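Local coordinates for protein alpha-L-arabinosidase (Xanthomonas axonopodis pv. citri, PDB 6D25) that probably removes alpha-L-arabinofuranosyl side groups from arabinoxylans, including internally di-substituted ones, by hydrolysis, as a family GH51 arabinofuranosidase, at residues A[46-60]-A[89-101]. Residues are numbered along the deposited sequence; the frame is centred on the assembly and turned at random.
Sequences RQLFGQFAEHLGTGI and IAVPNIRWPGGCF. With GOL (glycerol), chain G.
V91 sets CG1 against CG of Q51, 3.7 Å away. The P92 ring packs against the backbone of 46-49, its CG 3.2 Å from R46 O, a water bridging P92 O and R46 NE; the R46 guanidinium also pairs with D406. N93 turns its CG between backbone N and carbonyl carbon (chi1 80°), and ND2 meets a lone pair of Q47 OE1 in the carbonyl plane at 2.9 Å; N370 serves OD1. From N93 to R95 the strand runs parallel to 51-52, joined by hydrogen bonds from Q51 N to N93 O, R95 N to Q51 O and A53 N to R95 O. These are the first and second strands of the (beta/alpha)8 barrel expected of GH51 enzymes. R95 lays its guanidinium over one face of F52 in a cation-pi stack, R95 CZ 4.2 Å from the F52 ring centroid, and reaches E324 with NH2. W96 NE1 donates to H55 NE2 in the imidazole plane (2.9 Å, bent to 141°), E130 taking ND1. Beyond the cis peptides before P97 and G99, C100 N donates to glycerol O1, which donates to E54 OE1. F101 N binds E54 OE2 at 2.8 Å; H55 CB sits 3.4 Å from the F101 ring centroid, the H55 and F101 rings forming an offset stack.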
loop_
_atom_site.group_PDB
_atom_site.type_symbol
_atom_site.label_atom_id
_atom_site.label_comp_id
_atom_site.label_asym_id
_atom_site.label_seq_id
_atom_site.Cartn_x
_atom_site.Cartn_y
_atom_site.Cartn_z
ATOM N N ARG A 46 2.839 -30.658 -18.942
ATOM C CA ARG A 46 3.808 -30.036 -19.840
ATOM C C ARG A 46 4.359 -28.737 -19.245
ATOM O O ARG A 46 5.457 -28.349 -19.621
ATOM C CB ARG A 46 3.214 -29.766 -21.221
ATOM C CG ARG A 46 2.131 -28.697 -21.295
ATOM C CD ARG A 46 1.639 -28.595 -22.740
ATOM N NE ARG A 46 0.720 -27.455 -22.890
ATOM C CZ ARG A 46 -0.558 -27.440 -22.584
ATOM N NH1 ARG A 46 -1.160 -28.552 -22.142
ATOM N NH2 ARG A 46 -1.215 -26.306 -22.805
ATOM N N GLN A 47 3.638 -28.083 -18.346
ATOM C CA GLN A 47 4.073 -26.789 -17.815
ATOM C C GLN A 47 5.272 -26.960 -16.870
ATOM O O GLN A 47 5.862 -25.968 -16.458
ATOM C CB GLN A 47 2.940 -26.079 -17.075
ATOM C CG GLN A 47 1.642 -25.940 -17.854
ATOM C CD GLN A 47 1.781 -25.245 -19.183
ATOM O OE1 GLN A 47 2.703 -24.477 -19.392
ATOM N NE2 GLN A 47 0.831 -25.502 -20.071
ATOM N N LEU A 48 5.659 -28.205 -16.554
ATOM C CA LEU A 48 6.904 -28.440 -15.828
ATOM C C LEU A 48 8.130 -28.020 -16.655
ATOM O O LEU A 48 9.228 -27.877 -16.103
ATOM C CB LEU A 48 6.983 -29.937 -15.471
ATOM C CG LEU A 48 5.991 -30.415 -14.408
ATOM C CD1 LEU A 48 6.181 -31.894 -14.148
ATOM C CD2 LEU A 48 6.117 -29.618 -13.124
ATOM N N PHE A 49 7.961 -27.815 -17.940
ATOM C CA PHE A 49 9.049 -27.448 -18.856
ATOM C C PHE A 49 8.992 -25.958 -19.209
ATOM O O PHE A 49 9.497 -25.562 -20.270
ATOM C CB PHE A 49 8.958 -28.342 -20.104
ATOM C CG PHE A 49 9.144 -29.794 -19.734
ATOM C CD1 PHE A 49 10.407 -30.287 -19.472
ATOM C CD2 PHE A 49 8.060 -30.615 -19.492
ATOM C CE1 PHE A 49 10.585 -31.599 -19.027
ATOM C CE2 PHE A 49 8.232 -31.937 -19.121
ATOM C CZ PHE A 49 9.499 -32.420 -18.840
ATOM N N GLY A 50 8.418 -25.149 -18.328
ATOM C CA GLY A 50 8.339 -23.710 -18.544
ATOM C C GLY A 50 9.703 -23.048 -18.611
ATOM O O GLY A 50 10.738 -23.550 -18.058
ATOM N N GLN A 51 9.713 -21.923 -19.343
ATOM C CA GLN A 51 10.875 -21.075 -19.493
ATOM C C GLN A 51 10.578 -19.730 -18.807
ATOM O O GLN A 51 9.452 -19.431 -18.408
ATOM C CB GLN A 51 11.207 -20.883 -20.971
ATOM C CG GLN A 51 11.458 -22.179 -21.750
ATOM C CD GLN A 51 12.813 -22.799 -21.478
ATOM O OE1 GLN A 51 13.732 -22.162 -20.960
ATOM N NE2 GLN A 51 12.948 -24.072 -21.826
ATOM N N PHE A 52 11.632 -18.938 -18.663
ATOM C CA PHE A 52 11.608 -17.724 -17.884
ATOM C C PHE A 52 12.555 -16.722 -18.528
ATOM O O PHE A 52 13.760 -16.947 -18.561
ATOM C CB PHE A 52 11.987 -18.085 -16.440
ATOM C CG PHE A 52 12.228 -16.950 -15.490
ATOM C CD1 PHE A 52 11.591 -15.719 -15.652
ATOM C CD2 PHE A 52 13.088 -17.127 -14.418
ATOM C CE1 PHE A 52 11.861 -14.680 -14.774
ATOM C CE2 PHE A 52 13.356 -16.072 -13.547
ATOM C CZ PHE A 52 12.738 -14.863 -13.727
ATOM N N ALA A 53 11.994 -15.617 -19.042
ATOM C CA ALA A 53 12.759 -14.623 -19.759
ATOM C C ALA A 53 12.623 -13.252 -19.086
ATOM O O ALA A 53 11.745 -12.442 -19.480
ATOM C CB ALA A 53 12.309 -14.582 -21.188
ATOM N N GLU A 54 13.491 -12.969 -18.111
ATOM C CA GLU A 54 13.527 -11.685 -17.454
ATOM C C GLU A 54 14.229 -10.684 -18.358
ATOM O O GLU A 54 15.124 -11.050 -19.132
ATOM C CB GLU A 54 14.270 -11.788 -16.115
ATOM C CG GLU A 54 14.297 -10.517 -15.273
ATOM C CD GLU A 54 14.723 -10.714 -13.826
ATOM O OE1 GLU A 54 15.149 -11.850 -13.488
ATOM O OE2 GLU A 54 14.647 -9.743 -13.024
ATOM N N HIS A 55 13.893 -9.395 -18.161
ATOM C CA HIS A 55 14.691 -8.323 -18.755
ATOM C C HIS A 55 15.990 -8.217 -17.973
ATOM O O HIS A 55 16.027 -7.553 -16.929
ATOM C CB HIS A 55 13.928 -7.006 -18.770
ATOM C CG HIS A 55 12.905 -6.947 -19.841
ATOM N ND1 HIS A 55 12.917 -5.964 -20.767
ATOM C CD2 HIS A 55 11.923 -7.803 -20.195
ATOM C CE1 HIS A 55 11.941 -6.191 -21.643
ATOM N NE2 HIS A 55 11.322 -7.315 -21.320
ATOM N N LEU A 56 17.016 -8.890 -18.471
ATOM C CA LEU A 56 18.255 -9.077 -17.722
ATOM C C LEU A 56 19.378 -9.333 -18.734
ATOM O O LEU A 56 19.269 -10.276 -19.520
ATOM C CB LEU A 56 18.073 -10.276 -16.776
ATOM C CG LEU A 56 19.094 -10.433 -15.652
ATOM C CD1 LEU A 56 18.585 -11.423 -14.617
ATOM C CD2 LEU A 56 20.492 -10.812 -16.135
ATOM N N GLY A 57 20.419 -8.513 -18.708
ATOM C CA GLY A 57 21.582 -8.722 -19.556
ATOM C C GLY A 57 21.194 -8.760 -21.025
ATOM O O GLY A 57 20.495 -7.835 -21.522
ATOM N N THR A 58 21.565 -9.832 -21.719
ATOM C CA THR A 58 21.234 -10.007 -23.109
ATOM C C THR A 58 20.154 -11.088 -23.272
ATOM O O THR A 58 19.998 -11.679 -24.365
ATOM C CB THR A 58 22.487 -10.270 -23.950
ATOM O OG1 THR A 58 23.109 -11.441 -23.423
ATOM C CG2 THR A 58 23.435 -9.091 -23.994
ATOM N N GLY A 59 19.372 -11.349 -22.215
ATOM C CA GLY A 59 18.349 -12.342 -22.280
ATOM C C GLY A 59 17.200 -11.981 -23.188
ATOM O O GLY A 59 16.602 -12.880 -23.794
ATOM N N ILE A 60 16.884 -10.691 -23.288
ATOM C CA ILE A 60 15.845 -10.227 -24.187
ATOM C C ILE A 60 16.488 -9.530 -25.386
ATOM O O ILE A 60 16.248 -9.931 -26.537
ATOM C CB ILE A 60 14.857 -9.295 -23.448
ATOM C CG1 ILE A 60 14.102 -10.058 -22.355
ATOM C CG2 ILE A 60 13.921 -8.627 -24.429
ATOM C CD1 ILE A 60 13.172 -11.101 -22.827
ATOM N N ILE A 89 11.593 -27.515 -29.166
ATOM C CA ILE A 89 11.432 -28.207 -27.857
ATOM C C ILE A 89 10.020 -27.983 -27.282
ATOM O O ILE A 89 9.758 -28.390 -26.123
ATOM C CB ILE A 89 12.539 -27.821 -26.861
ATOM C CG1 ILE A 89 12.607 -26.329 -26.593
ATOM C CG2 ILE A 89 13.867 -28.369 -27.311
ATOM C CD1 ILE A 89 13.428 -25.948 -25.367
ATOM N N ALA A 90 9.121 -27.390 -28.068
ATOM C CA ALA A 90 7.707 -27.189 -27.694
ATOM C C ALA A 90 7.592 -26.503 -26.315
ATOM O O ALA A 90 6.995 -27.012 -25.373
ATOM C CB ALA A 90 6.950 -28.514 -27.736
ATOM N N VAL A 91 8.171 -25.325 -26.202
ATOM C CA VAL A 91 8.076 -24.540 -24.981
ATOM C C VAL A 91 6.598 -24.415 -24.592
ATOM O O VAL A 91 5.803 -23.946 -25.380
ATOM C CB VAL A 91 8.741 -23.169 -25.147
ATOM C CG1 VAL A 91 8.492 -22.309 -23.922
ATOM C CG2 VAL A 91 10.232 -23.274 -25.435
ATOM N N PRO A 92 6.248 -24.753 -23.343
ATOM C CA PRO A 92 4.828 -24.742 -22.941
ATOM C C PRO A 92 4.328 -23.379 -22.436
ATOM O O PRO A 92 3.158 -22.994 -22.642
ATOM C CB PRO A 92 4.776 -25.762 -21.789
ATOM C CG PRO A 92 6.141 -25.630 -21.141
ATOM C CD PRO A 92 7.070 -25.421 -22.335
ATOM N N ASN A 93 5.208 -22.644 -21.767
ATOM C CA ASN A 93 4.916 -21.262 -21.299
ATOM C C ASN A 93 6.244 -20.543 -21.094
ATOM O O ASN A 93 7.290 -21.201 -20.902
ATOM C CB ASN A 93 4.048 -21.237 -20.044
ATOM C CG ASN A 93 4.808 -21.486 -18.764
ATOM O OD1 ASN A 93 5.535 -20.597 -18.273
ATOM N ND2 ASN A 93 4.597 -22.650 -18.167
ATOM N N ILE A 94 6.182 -19.218 -21.170
ATOM C CA ILE A 94 7.295 -18.357 -20.800
ATOM C C ILE A 94 6.796 -17.341 -19.775
ATOM O O ILE A 94 5.804 -16.624 -20.044
ATOM C CB ILE A 94 7.884 -17.614 -22.012
ATOM C CG1 ILE A 94 8.340 -18.572 -23.112
ATOM C CG2 ILE A 94 9.025 -16.699 -21.542
ATOM C CD1 ILE A 94 8.756 -17.868 -24.404
ATOM N N ARG A 95 7.510 -17.251 -18.662
ATOM C CA ARG A 95 7.266 -16.215 -17.646
ATOM C C ARG A 95 8.060 -14.957 -17.998
ATOM O O ARG A 95 9.255 -15.042 -18.304
ATOM C CB ARG A 95 7.654 -16.693 -16.244
ATOM C CG ARG A 95 7.343 -15.616 -15.213
ATOM C CD ARG A 95 7.307 -15.871 -13.709
ATOM N NE ARG A 95 8.538 -16.282 -13.182
ATOM C CZ ARG A 95 9.101 -15.902 -12.026
ATOM N NH1 ARG A 95 8.636 -14.924 -11.229
ATOM N NH2 ARG A 95 10.212 -16.530 -11.712
ATOM N N TRP A 96 7.393 -13.814 -17.980
ATOM C CA TRP A 96 7.949 -12.535 -18.367
ATOM C C TRP A 96 7.184 -11.425 -17.649
ATOM O O TRP A 96 5.980 -11.590 -17.452
ATOM C CB TRP A 96 7.863 -12.404 -19.900
ATOM C CG TRP A 96 8.157 -11.055 -20.466
ATOM C CD1 TRP A 96 9.367 -10.618 -20.927
ATOM C CD2 TRP A 96 7.239 -9.976 -20.695
ATOM N NE1 TRP A 96 9.255 -9.342 -21.410
ATOM C CE2 TRP A 96 7.976 -8.921 -21.274
ATOM C CE3 TRP A 96 5.880 -9.780 -20.454
ATOM C CZ2 TRP A 96 7.404 -7.697 -21.596
ATOM C CZ3 TRP A 96 5.295 -8.576 -20.801
ATOM C CH2 TRP A 96 6.056 -7.535 -21.333
ATOM N N PRO A 97 7.799 -10.297 -17.269
ATOM C CA PRO A 97 9.190 -9.905 -17.532
ATOM C C PRO A 97 10.156 -10.064 -16.346
ATOM O O PRO A 97 11.273 -9.524 -16.359
ATOM C CB PRO A 97 9.037 -8.420 -17.869
ATOM C CG PRO A 97 7.949 -7.967 -16.921
ATOM C CD PRO A 97 7.003 -9.141 -16.900
ATOM N N GLY A 98 9.787 -10.837 -15.337
ATOM C CA GLY A 98 10.672 -11.130 -14.235
ATOM C C GLY A 98 10.020 -12.097 -13.269
ATOM O O GLY A 98 8.963 -12.610 -13.595
ATOM N N GLY A 99 10.656 -12.413 -12.128
ATOM C CA GLY A 99 11.949 -11.879 -11.754
ATOM C C GLY A 99 11.847 -10.560 -11.023
ATOM O O GLY A 99 10.791 -9.909 -11.019
ATOM N N CYS A 100 12.977 -10.147 -10.432
ATOM C CA CYS A 100 13.116 -8.851 -9.760
ATOM C C CYS A 100 12.664 -7.678 -10.658
ATOM O O CYS A 100 12.077 -6.705 -10.184
ATOM C CB CYS A 100 14.545 -8.676 -9.287
ATOM S SG CYS A 100 14.987 -9.871 -7.972
ATOM N N PHE A 101 12.981 -7.736 -11.936
ATOM C CA PHE A 101 12.566 -6.659 -12.860
ATOM C C PHE A 101 11.049 -6.428 -12.821
ATOM O O PHE A 101 10.604 -5.273 -12.921
ATOM C CB PHE A 101 13.017 -7.000 -14.268
ATOM C CG PHE A 101 12.678 -5.999 -15.338
ATOM C CD1 PHE A 101 13.588 -5.005 -15.677
ATOM C CD2 PHE A 101 11.495 -6.110 -16.059
ATOM C CE1 PHE A 101 13.278 -4.108 -16.687
ATOM C CE2 PHE A 101 11.207 -5.215 -17.078
ATOM C CZ PHE A 101 12.101 -4.204 -17.370
HETATM C C1 GOL G . 15.107 -13.124 -10.367
HETATM O O1 GOL G . 15.211 -11.793 -10.918
HETATM C C2 GOL G . 16.511 -13.690 -10.004
HETATM O O2 GOL G . 16.304 -14.796 -9.103
HETATM C C3 GOL G . 17.273 -14.139 -11.254
HETATM O O3 GOL G . 16.653 -15.236 -12.002
HETATM O O HOH W 1 1.312 -24.725 -23.658
#